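Local coordinates for protein peptide ABC transporter permease (Staphylococcus hominis, PDB 6EXS) that probably takes up small peptides with the help of a proton gradient and binds a thioalcohol-conjugated dipeptide that is a precursor of human underarm malodour, at residues Phe26-Ser31 / Ile123-Met128; Tyr33-Met38 / Ile100-Leu105; Asn50-Asp55 / Phe112-Ser117. One frame throughout, in Å; residues are numbered along the deposited sequence. Where two conformers were deposited one is given.

Contact 1: Phe26-Ser31 / Ile123-Met128; sequences FWERFS and IGSGLM
S125 of helix 110-137 stands near the carboxylate of E28, and M128 lies along its aliphatic stem; E28 with R29 closes the ExxER motif that POT transporters carry on their first transmembrane helix and that is generally linked to proton coupling. Along the second segment, S125 comes first and stays short of bonding: its OG lies 4.4 Å from E28 OE1 and donates instead to the carbonyl of I121, one turn back in its own helix. One turn of helix further on, M128 makes the closer approach. Its chain is fully extended, with CG placed opposite the backbone N (chi1 -162°), and this carries the thioether across the gap between helices whose CA atoms are 9.5 Å apart at E28 and S125. The sulfur SD settles 3.9 Å from CG of E28, and the methyl CE reaches CB of E28 at 4.1 Å; the two side chains run alongside one another, pointing opposite ways. The carboxylate is left to other partners. E28 bends sharply at chi2 (-84°), which brings its oxygens round to the neighbouring R29. The guanidinium grips the carboxylate side-on with two nitrogens, and K129, which follows M128, brings a second positive charge close to R29, so the buried carboxylate probably sits in a positive electrostatic field. R29 NE lies 2.8 Å from E28 OE2, whereas R29 NH2 meets the syn lone pair of E28 OE1 at 3.0 Å, in the guanidinium plane and nearly straight at 170°.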
loop_
_atom_site.group_PDB
_atom_site.type_symbol
_atom_site.label_atom_id
_atom_site.label_comp_id
_atom_site.label_asym_id
_atom_site.label_seq_id
_atom_site.Cartn_x
_atom_site.Cartn_y
_atom_site.Cartn_z
ATOM N N PHE A 26 -5.910 -3.113 13.206
ATOM C CA PHE A 26 -5.646 -1.758 13.708
ATOM C C PHE A 26 -4.193 -1.571 14.148
ATOM O O PHE A 26 -3.566 -0.602 13.733
ATOM C CB PHE A 26 -6.597 -1.365 14.867
ATOM C CG PHE A 26 -6.200 -0.060 15.519
ATOM C CD1 PHE A 26 -6.579 1.158 14.964
ATOM C CD2 PHE A 26 -5.404 -0.045 16.659
ATOM C CE1 PHE A 26 -6.183 2.365 15.547
ATOM C CE2 PHE A 26 -5.006 1.167 17.238
ATOM C CZ PHE A 26 -5.390 2.362 16.671
ATOM N N TRP A 27 -3.685 -2.490 15.011
ATOM C CA TRP A 27 -2.359 -2.458 15.616
ATOM C C TRP A 27 -1.226 -2.767 14.648
ATOM O O TRP A 27 -0.128 -2.231 14.825
ATOM C CB TRP A 27 -2.309 -3.347 16.860
ATOM C CG TRP A 27 -3.039 -2.723 18.022
ATOM C CD1 TRP A 27 -4.217 -3.141 18.562
ATOM C CD2 TRP A 27 -2.708 -1.493 18.687
ATOM N NE1 TRP A 27 -4.622 -2.277 19.548
ATOM C CE2 TRP A 27 -3.714 -1.254 19.647
ATOM C CE3 TRP A 27 -1.629 -0.590 18.598
ATOM C CZ2 TRP A 27 -3.683 -0.144 20.506
ATOM C CZ3 TRP A 27 -1.603 0.511 19.443
ATOM C CH2 TRP A 27 -2.614 0.720 20.389
ATOM N N GLU A 28 -1.485 -3.572 13.605
ATOM C CA GLU A 28 -0.488 -3.841 12.571
ATOM C C GLU A 28 -0.377 -2.615 11.658
ATOM O O GLU A 28 0.733 -2.248 11.272
ATOM C CB GLU A 28 -0.838 -5.104 11.761
ATOM C CG GLU A 28 0.284 -5.559 10.831
ATOM C CD GLU A 28 0.345 -4.869 9.482
ATOM O OE1 GLU A 28 1.464 -4.555 9.016
ATOM O OE2 GLU A 28 -0.733 -4.630 8.893
ATOM N N ARG A 29 -1.522 -1.996 11.303
ATOM C CA ARG A 29 -1.541 -0.801 10.466
ATOM C C ARG A 29 -1.011 0.440 11.214
ATOM O O ARG A 29 -0.311 1.255 10.606
ATOM C CB ARG A 29 -2.922 -0.573 9.838
ATOM C CG ARG A 29 -3.384 -1.695 8.895
ATOM C CD ARG A 29 -2.727 -1.663 7.518
ATOM N NE ARG A 29 -1.411 -2.295 7.561
ATOM C CZ ARG A 29 -0.497 -2.222 6.605
ATOM N NH1 ARG A 29 -0.740 -1.542 5.490
ATOM N NH2 ARG A 29 0.667 -2.844 6.746
ATOM N N PHE A 30 -1.321 0.555 12.541
ATOM C CA PHE A 30 -0.837 1.601 13.444
ATOM C C PHE A 30 0.698 1.553 13.443
ATOM O O PHE A 30 1.362 2.560 13.172
ATOM C CB PHE A 30 -1.361 1.353 14.877
ATOM C CG PHE A 30 -0.808 2.276 15.942
ATOM C CD1 PHE A 30 0.392 1.985 16.589
ATOM C CD2 PHE A 30 -1.497 3.425 16.315
ATOM C CE1 PHE A 30 0.919 2.855 17.556
ATOM C CE2 PHE A 30 -0.973 4.287 17.291
ATOM C CZ PHE A 30 0.233 4.000 17.899
ATOM N N SER A 31 1.253 0.369 13.747
ATOM C CA SER A 31 2.689 0.173 13.822
ATOM C C SER A 31 3.363 0.255 12.444
ATOM O O SER A 31 4.477 0.790 12.372
ATOM C CB SER A 31 3.019 -1.112 14.568
ATOM O OG SER A 31 2.416 -2.241 13.962
ATOM N N ILE A 123 8.456 -9.768 4.000
ATOM C CA ILE A 123 8.059 -11.171 4.072
ATOM C C ILE A 123 6.816 -11.365 4.944
ATOM O O ILE A 123 5.888 -12.059 4.520
ATOM C CB ILE A 123 9.249 -12.092 4.487
ATOM C CG1 ILE A 123 10.346 -12.050 3.393
ATOM C CG2 ILE A 123 8.754 -13.549 4.742
ATOM C CD1 ILE A 123 11.456 -12.986 3.565
ATOM N N GLY A 124 6.818 -10.763 6.134
ATOM C CA GLY A 124 5.696 -10.825 7.058
ATOM C C GLY A 124 4.417 -10.281 6.457
ATOM O O GLY A 124 3.386 -10.948 6.531
ATOM N N SER A 125 4.476 -9.070 5.833
ATOM C CA SER A 125 3.338 -8.398 5.181
ATOM C C SER A 125 2.769 -9.202 3.991
ATOM O O SER A 125 1.553 -9.304 3.851
ATOM C CB SER A 125 3.693 -6.974 4.761
ATOM O OG SER A 125 4.126 -6.200 5.872
ATOM N N GLY A 126 3.633 -9.814 3.190
ATOM C CA GLY A 126 3.197 -10.661 2.085
ATOM C C GLY A 126 2.425 -11.863 2.580
ATOM O O GLY A 126 1.501 -12.319 1.911
ATOM N N LEU A 127 2.762 -12.344 3.794
ATOM C CA LEU A 127 2.105 -13.475 4.453
ATOM C C LEU A 127 0.825 -13.069 5.199
ATOM O O LEU A 127 -0.173 -13.788 5.148
ATOM C CB LEU A 127 3.072 -14.177 5.425
ATOM C CG LEU A 127 4.140 -15.093 4.832
ATOM C CD1 LEU A 127 5.125 -15.506 5.895
ATOM C CD2 LEU A 127 3.519 -16.348 4.221
ATOM N N MET A 128 0.866 -11.942 5.914
ATOM C CA MET A 128 -0.259 -11.481 6.696
ATOM C C MET A 128 -1.310 -10.732 5.892
ATOM O O MET A 128 -2.493 -11.050 6.040
ATOM C CB MET A 128 0.213 -10.640 7.892
ATOM C CG MET A 128 -0.833 -10.487 8.969
ATOM S SD MET A 128 -0.293 -9.333 10.232
ATOM C CE MET A 128 -1.832 -9.024 11.063
#

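Contact 2: Tyr33-Met38 / Ile100-Leu105. With C3H (2-[[(2~{R})-2-azanyl-3-[(3~{S})-3-methyl-1-oxidanyl-hexan-3-yl]sulfanyl-propanoyl]amino]ethanoic acid), chain O.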
loop_
_atom_site.group_PDB
_atom_site.type_symbol
_atom_site.label_atom_id
_atom_site.label_comp_id
_atom_site.label_asym_id
_atom_site.label_seq_id
_atom_site.Cartn_x
_atom_site.Cartn_y
_atom_site.Cartn_z
ATOM N N TYR A 33 2.271 2.118 9.660
ATOM C CA TYR A 33 2.251 3.505 9.218
ATOM C C TYR A 33 3.028 4.432 10.138
ATOM O O TYR A 33 3.552 5.430 9.662
ATOM C CB TYR A 33 0.823 4.000 8.944
ATOM C CG TYR A 33 0.286 3.436 7.644
ATOM C CD1 TYR A 33 0.857 3.784 6.423
ATOM C CD2 TYR A 33 -0.736 2.494 7.639
ATOM C CE1 TYR A 33 0.412 3.222 5.228
ATOM C CE2 TYR A 33 -1.193 1.924 6.449
ATOM C CZ TYR A 33 -0.601 2.280 5.249
ATOM O OH TYR A 33 -1.053 1.755 4.068
ATOM N N GLY A 34 3.164 4.059 11.407
ATOM C CA GLY A 34 3.931 4.819 12.382
ATOM C C GLY A 34 5.415 4.724 12.106
ATOM O O GLY A 34 6.118 5.741 12.087
ATOM N N MET A 35 5.891 3.487 11.864
ATOM C CA MET A 35 7.276 3.176 11.491
ATOM C C MET A 35 7.591 3.888 10.152
ATOM O O MET A 35 8.653 4.503 10.031
ATOM C CB MET A 35 7.425 1.638 11.376
ATOM C CG MET A 35 8.743 1.139 10.816
ATOM S SD MET A 35 8.869 1.226 9.017
ATOM C CE MET A 35 7.440 0.103 8.478
ATOM N N ARG A 36 6.644 3.794 9.167
ATOM C CA ARG A 36 6.720 4.401 7.830
ATOM C C ARG A 36 6.873 5.931 7.889
ATOM O O ARG A 36 7.699 6.499 7.175
ATOM C CB ARG A 36 5.465 4.037 7.017
ATOM C CG ARG A 36 5.734 3.187 5.789
ATOM C CD ARG A 36 5.783 4.049 4.544
ATOM N NE ARG A 36 4.572 3.948 3.725
ATOM C CZ ARG A 36 3.544 4.792 3.768
ATOM N NH1 ARG A 36 3.542 5.808 4.623
ATOM N NH2 ARG A 36 2.511 4.624 2.958
ATOM N N ALA A 37 6.063 6.594 8.743
ATOM C CA ALA A 37 6.067 8.050 8.929
ATOM C C ALA A 37 7.423 8.561 9.435
ATOM O O ALA A 37 7.834 9.651 9.065
ATOM C CB ALA A 37 4.973 8.453 9.907
ATOM N N MET A 38 8.109 7.751 10.269
ATOM C CA MET A 38 9.410 8.020 10.876
ATOM C C MET A 38 10.567 7.622 9.984
ATOM O O MET A 38 11.597 8.289 10.015
ATOM C CB MET A 38 9.553 7.241 12.193
ATOM C CG MET A 38 8.614 7.681 13.291
ATOM S SD MET A 38 9.066 6.889 14.858
ATOM C CE MET A 38 10.220 8.035 15.464
ATOM N N ILE A 100 9.424 -8.953 14.417
ATOM C CA ILE A 100 10.879 -9.103 14.371
ATOM C C ILE A 100 11.489 -7.911 13.633
ATOM O O ILE A 100 12.448 -7.322 14.129
ATOM C CB ILE A 100 11.320 -10.498 13.834
ATOM C CG1 ILE A 100 10.767 -11.633 14.738
ATOM C CG2 ILE A 100 12.857 -10.595 13.695
ATOM C CD1 ILE A 100 10.919 -13.108 14.185
ATOM N N GLY A 101 10.869 -7.527 12.511
ATOM C CA GLY A 101 11.251 -6.366 11.712
ATOM C C GLY A 101 11.177 -5.068 12.493
ATOM O O GLY A 101 12.012 -4.188 12.314
ATOM N N HIS A 102 10.195 -4.937 13.377
ATOM C CA HIS A 102 10.061 -3.749 14.209
ATOM C C HIS A 102 11.134 -3.736 15.308
ATOM O O HIS A 102 11.639 -2.660 15.645
ATOM C CB HIS A 102 8.640 -3.626 14.788
ATOM C CG HIS A 102 7.595 -3.205 13.791
ATOM N ND1 HIS A 102 7.487 -1.893 13.367
ATOM C CD2 HIS A 102 6.603 -3.927 13.218
ATOM C CE1 HIS A 102 6.460 -1.866 12.532
ATOM N NE2 HIS A 102 5.899 -3.066 12.408
ATOM N N ILE A 103 11.508 -4.929 15.835
ATOM C CA ILE A 103 12.554 -5.054 16.855
ATOM C C ILE A 103 13.919 -4.668 16.238
ATOM O O ILE A 103 14.672 -3.932 16.875
ATOM C CB ILE A 103 12.530 -6.435 17.587
ATOM C CG1 ILE A 103 11.237 -6.573 18.438
ATOM C CG2 ILE A 103 13.764 -6.635 18.484
ATOM C CD1 ILE A 103 10.807 -8.013 18.771
ATOM N N CYS A 104 14.188 -5.082 14.969
ATOM C CA CYS A 104 15.419 -4.747 14.226
ATOM C C CYS A 104 15.715 -3.239 14.301
ATOM O O CYS A 104 16.855 -2.855 14.579
ATOM C CB CYS A 104 15.337 -5.214 12.772
ATOM S SG CYS A 104 15.378 -7.009 12.552
ATOM N N LEU A 105 14.671 -2.398 14.060
ATOM C CA LEU A 105 14.746 -0.934 14.085
ATOM C C LEU A 105 14.964 -0.340 15.471
ATOM O O LEU A 105 15.505 0.758 15.566
ATOM C CB LEU A 105 13.509 -0.307 13.429
ATOM C CG LEU A 105 13.486 -0.263 11.910
ATOM C CD1 LEU A 105 12.234 0.361 11.431
ATOM C CD2 LEU A 105 14.695 0.495 11.329
HETATM O O2 C3H O . -3.619 2.764 4.080
HETATM C C11 C3H O . -4.363 3.672 3.969
HETATM O O3 C3H O . -5.478 3.606 3.329
HETATM C C10 C3H O . -4.114 5.056 4.492
HETATM N N1 C3H O . -2.714 5.394 4.569
HETATM C C9 C3H O . -2.063 5.890 3.530
HETATM O O1 C3H O . -2.107 5.391 2.415
HETATM C C8 C3H O . -1.253 7.129 3.727
HETATM N N C3H O . -1.042 7.340 5.152
HETATM C C7 C3H O . 0.117 6.996 3.059
HETATM S S C3H O . 0.356 7.830 1.468
HETATM C C3 C3H O . 0.302 9.692 1.656
HETATM C C4 C3H O . 1.515 10.068 2.467
HETATM C C5 C3H O . -1.053 10.049 2.280
HETATM C C6 C3H O . -1.253 11.479 2.730
HETATM O O C3H O . -1.483 11.576 4.097
HETATM C C2 C3H O . 0.370 10.380 0.295
HETATM C C1 C3H O . -0.845 11.213 -0.078
HETATM C C C3H O . -0.677 11.860 -1.426
#
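With chi1 at 172°, CG of M35 stands opposite its own backbone N and is directed to helix 74-106, where it meets H102 and L105; H102 in turn carries its imidazole anti to the carbonyl carbon (chi1 -74°), which brings the ring end nearer to helix 16-44 than the bond to CB would suggest. The two methylenes of M35 share the work. CB abuts the edge of the H102 ring, near the ring plane, at 3.8 Å from CE1. CG presses on CD1 of L105 at 3.6 Å, and M35 crosses both partners at about a right angle. No hydrogen bond spans the two segments here, although their CA atoms come as close as 7.9 Å at M35 and H102. The methionine chain bends again at chi2 and chi3, and CB and CG make the contacts with H102 and L105. On the other flank of the same helical segment lies Y33, a member of the ligand pocket. The amide N1 of the conjugated peptide sits 3.8 Å above one face of its ring, offset toward the rim, and Y33 OH is 2.8 Å from carboxyl oxygen O2 of the ligand. F335, Q336 and N339 supply backbone hydrogen bonds to the same molecule. A few residues of helix 16-44 therefore serve two environments: M35 holds helix 74-106 by dispersion contacts, methylene on imidazole edge and methylene on methyl, while Y33 presents its ring and hydroxyl to the bound peptide.

Contact 3: Asn50-Asp55 / Phe112-Ser117. With OLC ((2R)-2,3-dihydroxypropyl (9Z)-octadec-9-enoate), chain E; OLC ((2R)-2,3-dihydroxypropyl (9Z)-octadec-9-enoate), chain N.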
loop_
_atom_site.group_PDB
_atom_site.type_symbol
_atom_site.label_atom_id
_atom_site.label_comp_id
_atom_site.label_asym_id
_atom_site.label_seq_id
_atom_site.Cartn_x
_atom_site.Cartn_y
_atom_site.Cartn_z
ATOM N N ASN A 50 20.597 11.668 15.237
ATOM C CA ASN A 50 20.217 10.269 15.506
ATOM C C ASN A 50 19.635 9.528 14.271
ATOM O O ASN A 50 19.074 8.422 14.393
ATOM C CB ASN A 50 19.299 10.152 16.722
ATOM C CG ASN A 50 19.939 10.583 18.015
ATOM O OD1 ASN A 50 21.131 10.389 18.245
ATOM N ND2 ASN A 50 19.150 11.149 18.910
ATOM N N GLY A 51 19.846 10.120 13.093
ATOM C CA GLY A 51 19.463 9.551 11.809
ATOM C C GLY A 51 20.567 8.675 11.244
ATOM O O GLY A 51 21.582 8.440 11.913
ATOM N N LEU A 52 20.389 8.186 10.004
ATOM C CA LEU A 52 21.368 7.310 9.353
ATOM C C LEU A 52 22.309 8.045 8.388
ATOM O O LEU A 52 23.315 7.469 7.966
ATOM C CB LEU A 52 20.698 6.099 8.666
ATOM C CG LEU A 52 20.066 5.034 9.584
ATOM C CD1 LEU A 52 19.328 3.959 8.763
ATOM C CD2 LEU A 52 21.096 4.371 10.487
ATOM N N GLY A 53 21.995 9.304 8.082
ATOM C CA GLY A 53 22.799 10.156 7.214
ATOM C C GLY A 53 22.888 9.708 5.770
ATOM O O GLY A 53 23.839 10.065 5.079
ATOM N N ILE A 54 21.902 8.926 5.309
ATOM C CA ILE A 54 21.769 8.414 3.938
ATOM C C ILE A 54 21.412 9.592 3.007
ATOM O O ILE A 54 20.689 10.509 3.413
ATOM C CB ILE A 54 20.657 7.293 3.881
ATOM C CG1 ILE A 54 21.027 6.076 4.761
ATOM C CG2 ILE A 54 20.325 6.841 2.440
ATOM C CD1 ILE A 54 19.831 5.113 5.094
ATOM N N ASP A 55 21.896 9.536 1.759
ATOM C CA ASP A 55 21.596 10.501 0.707
ATOM C C ASP A 55 20.084 10.629 0.591
ATOM O O ASP A 55 19.380 9.613 0.576
ATOM C CB ASP A 55 22.191 10.006 -0.629
ATOM C CG ASP A 55 21.696 10.724 -1.873
ATOM O OD1 ASP A 55 21.687 11.984 -1.875
ATOM O OD2 ASP A 55 21.353 10.034 -2.855
ATOM N N PHE A 112 22.392 -2.298 9.029
ATOM C CA PHE A 112 21.976 -3.694 9.135
ATOM C C PHE A 112 20.548 -3.756 9.687
ATOM O O PHE A 112 19.722 -4.472 9.124
ATOM C CB PHE A 112 22.942 -4.535 10.004
ATOM C CG PHE A 112 22.454 -5.955 10.226
ATOM C CD1 PHE A 112 22.740 -6.961 9.308
ATOM C CD2 PHE A 112 21.675 -6.278 11.337
ATOM C CE1 PHE A 112 22.262 -8.265 9.500
ATOM C CE2 PHE A 112 21.197 -7.581 11.525
ATOM C CZ PHE A 112 21.499 -8.566 10.609
ATOM N N GLY A 113 20.284 -3.002 10.764
ATOM C CA GLY A 113 18.981 -2.911 11.418
ATOM C C GLY A 113 17.887 -2.405 10.508
ATOM O O GLY A 113 16.737 -2.822 10.647
ATOM N N LEU A 114 18.240 -1.523 9.547
ATOM C CA LEU A 114 17.307 -0.977 8.567
ATOM C C LEU A 114 16.967 -2.006 7.497
ATOM O O LEU A 114 15.782 -2.272 7.279
ATOM C CB LEU A 114 17.848 0.332 7.946
ATOM C CG LEU A 114 17.200 0.838 6.644
ATOM C CD1 LEU A 114 15.840 1.432 6.887
ATOM C CD2 LEU A 114 18.082 1.849 5.955
ATOM N N PHE A 115 17.984 -2.597 6.832
ATOM C CA PHE A 115 17.710 -3.577 5.768
ATOM C C PHE A 115 17.136 -4.916 6.305
ATOM O O PHE A 115 16.266 -5.483 5.643
ATOM C CB PHE A 115 18.915 -3.771 4.835
ATOM C CG PHE A 115 19.195 -2.525 4.014
ATOM C CD1 PHE A 115 18.395 -2.192 2.924
ATOM C CD2 PHE A 115 20.240 -1.669 4.350
ATOM C CE1 PHE A 115 18.638 -1.023 2.182
ATOM C CE2 PHE A 115 20.482 -0.499 3.609
ATOM C CZ PHE A 115 19.679 -0.183 2.532
ATOM N N SER A 116 17.544 -5.368 7.515
ATOM C CA SER A 116 16.990 -6.586 8.123
ATOM C C SER A 116 15.524 -6.385 8.518
ATOM O O SER A 116 14.713 -7.301 8.355
ATOM C CB SER A 116 17.817 -7.031 9.320
ATOM O OG SER A 116 17.836 -6.022 10.314
ATOM N N SER A 117 15.172 -5.170 8.988
ATOM C CA SER A 117 13.800 -4.767 9.330
ATOM C C SER A 117 12.922 -4.836 8.073
ATOM O O SER A 117 11.831 -5.402 8.118
ATOM C CB SER A 117 13.800 -3.343 9.873
ATOM O OG SER A 117 12.496 -2.811 10.020
HETATM C C10 OLC E . 18.422 -11.624 8.638
HETATM C C9 OLC E . 18.247 -11.322 7.360
HETATM C C11 OLC E . 18.594 -10.662 9.781
HETATM C C8 OLC E . 18.187 -9.949 6.758
HETATM C C24 OLC E . 26.639 -2.485 5.447
HETATM C C12 OLC E . 18.672 -11.325 11.155
HETATM C C7 OLC E . 19.208 -9.715 5.649
HETATM C C13 OLC E . 18.669 -10.333 12.309
HETATM C C6 OLC E . 19.454 -8.246 5.330
HETATM C C5 OLC E . 20.485 -7.562 6.223
HETATM C C4 OLC E . 21.927 -7.699 5.747
HETATM C C3 OLC E . 22.378 -6.630 4.759
HETATM C C2 OLC E . 22.980 -5.400 5.435
HETATM C C21 OLC E . 24.328 -2.085 4.468
HETATM C C1 OLC E . 23.377 -4.294 4.499
HETATM C C22 OLC E . 25.828 -1.973 4.273
HETATM O O19 OLC E . 23.152 -4.271 3.315
HETATM O O25 OLC E . 26.558 -1.609 6.568
HETATM O O23 OLC E . 26.209 -2.646 3.069
HETATM O O20 OLC E . 24.016 -3.320 5.162
HETATM C C24 OLC N . 22.587 2.442 1.444
HETATM C C5 OLC N . 20.437 -6.101 0.822
HETATM C C4 OLC N . 20.278 -4.699 0.252
HETATM C C3 OLC N . 21.533 -3.851 0.370
HETATM C C2 OLC N . 21.378 -2.444 -0.198
HETATM C C21 OLC N . 23.418 0.652 -0.124
HETATM C C1 OLC N . 22.614 -1.600 -0.046
HETATM C C22 OLC N . 23.591 1.338 1.214
HETATM O O19 OLC N . 23.732 -2.038 0.058
HETATM O O25 OLC N . 22.948 3.608 0.718
HETATM O O23 OLC N . 23.538 0.392 2.285
HETATM O O20 OLC N . 22.319 -0.289 -0.041
#
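L114 is the hub between loop 50-55 and helix 110-137, its methyl CD2 meeting both L52 and I54. CD1 of L52 lies 3.7 Å from that methyl and leans also on CB of L114; the two leucine side chains run at a slant to each other. CD1 of I54 comes from the loop tip to tip with L114 CD2, at 3.8 Å. CB of L114 points toward the loop, and with CG opposite the backbone N (chi1 164°) its CD2 reaches both residues. The F115 ring is held between protein and lipid: L114 CD2 stands 4.1 Å above one face, and over the opposite face, offset toward the rim, is C2 of a monoolein (OLC, chain N), 3.8 Å above the ring plane. A second monoolein (chain E) runs along the same helix, its C11 lying 3.7 Å from CZ of F112 and equally close to CB of S116. The hydroxyl of S116 turns back into its own helix: S116 OG donates to F112 O at 2.7 Å, and F112 O also accepts S116 N; the polar group is thereby satisfied beneath the acyl chain. Farther out, backbone bonds of L52 to Y42, G53 to F45 and I54 to M43 hold the loop against the end of helix 16-44 and the residue just after it, and G53 has a positive phi (65°), which glycine adopts easily. L39 and M43 flank L114, while N50 is tied to the carbonyl of R176. D55 is the N-cap of helix 56-72; its side chain caps a backbone N of the first turn, and OD2 also bonds T58 OG1. The whole is a connecting loop of a major facilitator fold, capping the next transmembrane helix and resting on a neighbour lined by lipid.

Overall arrangement
Contacts 1 and 2 are both buried and share helix 16-44, which packs on helix 110-137 in the first and on helix 74-106 in the second; they touch where S31 O comes 3.3 Å from H102 CE1. Contact 3 lies only partly buried, its centre about 21 Å from the centre of the chain, and returns to helix 110-137. It joins contact 2 through the probable hydrogen bond G101 O to S117 OG, 2.7 Å. The chemistry shifts accordingly: charged pairing beside a thioether in contact 1, van der Waals packing in contact 2 with the ligand on the other flank of the helix, aliphatic side chains and lipid in contact 3. Along the sequence, contacts 2 and 3 interlock inside the span closed by contact 1.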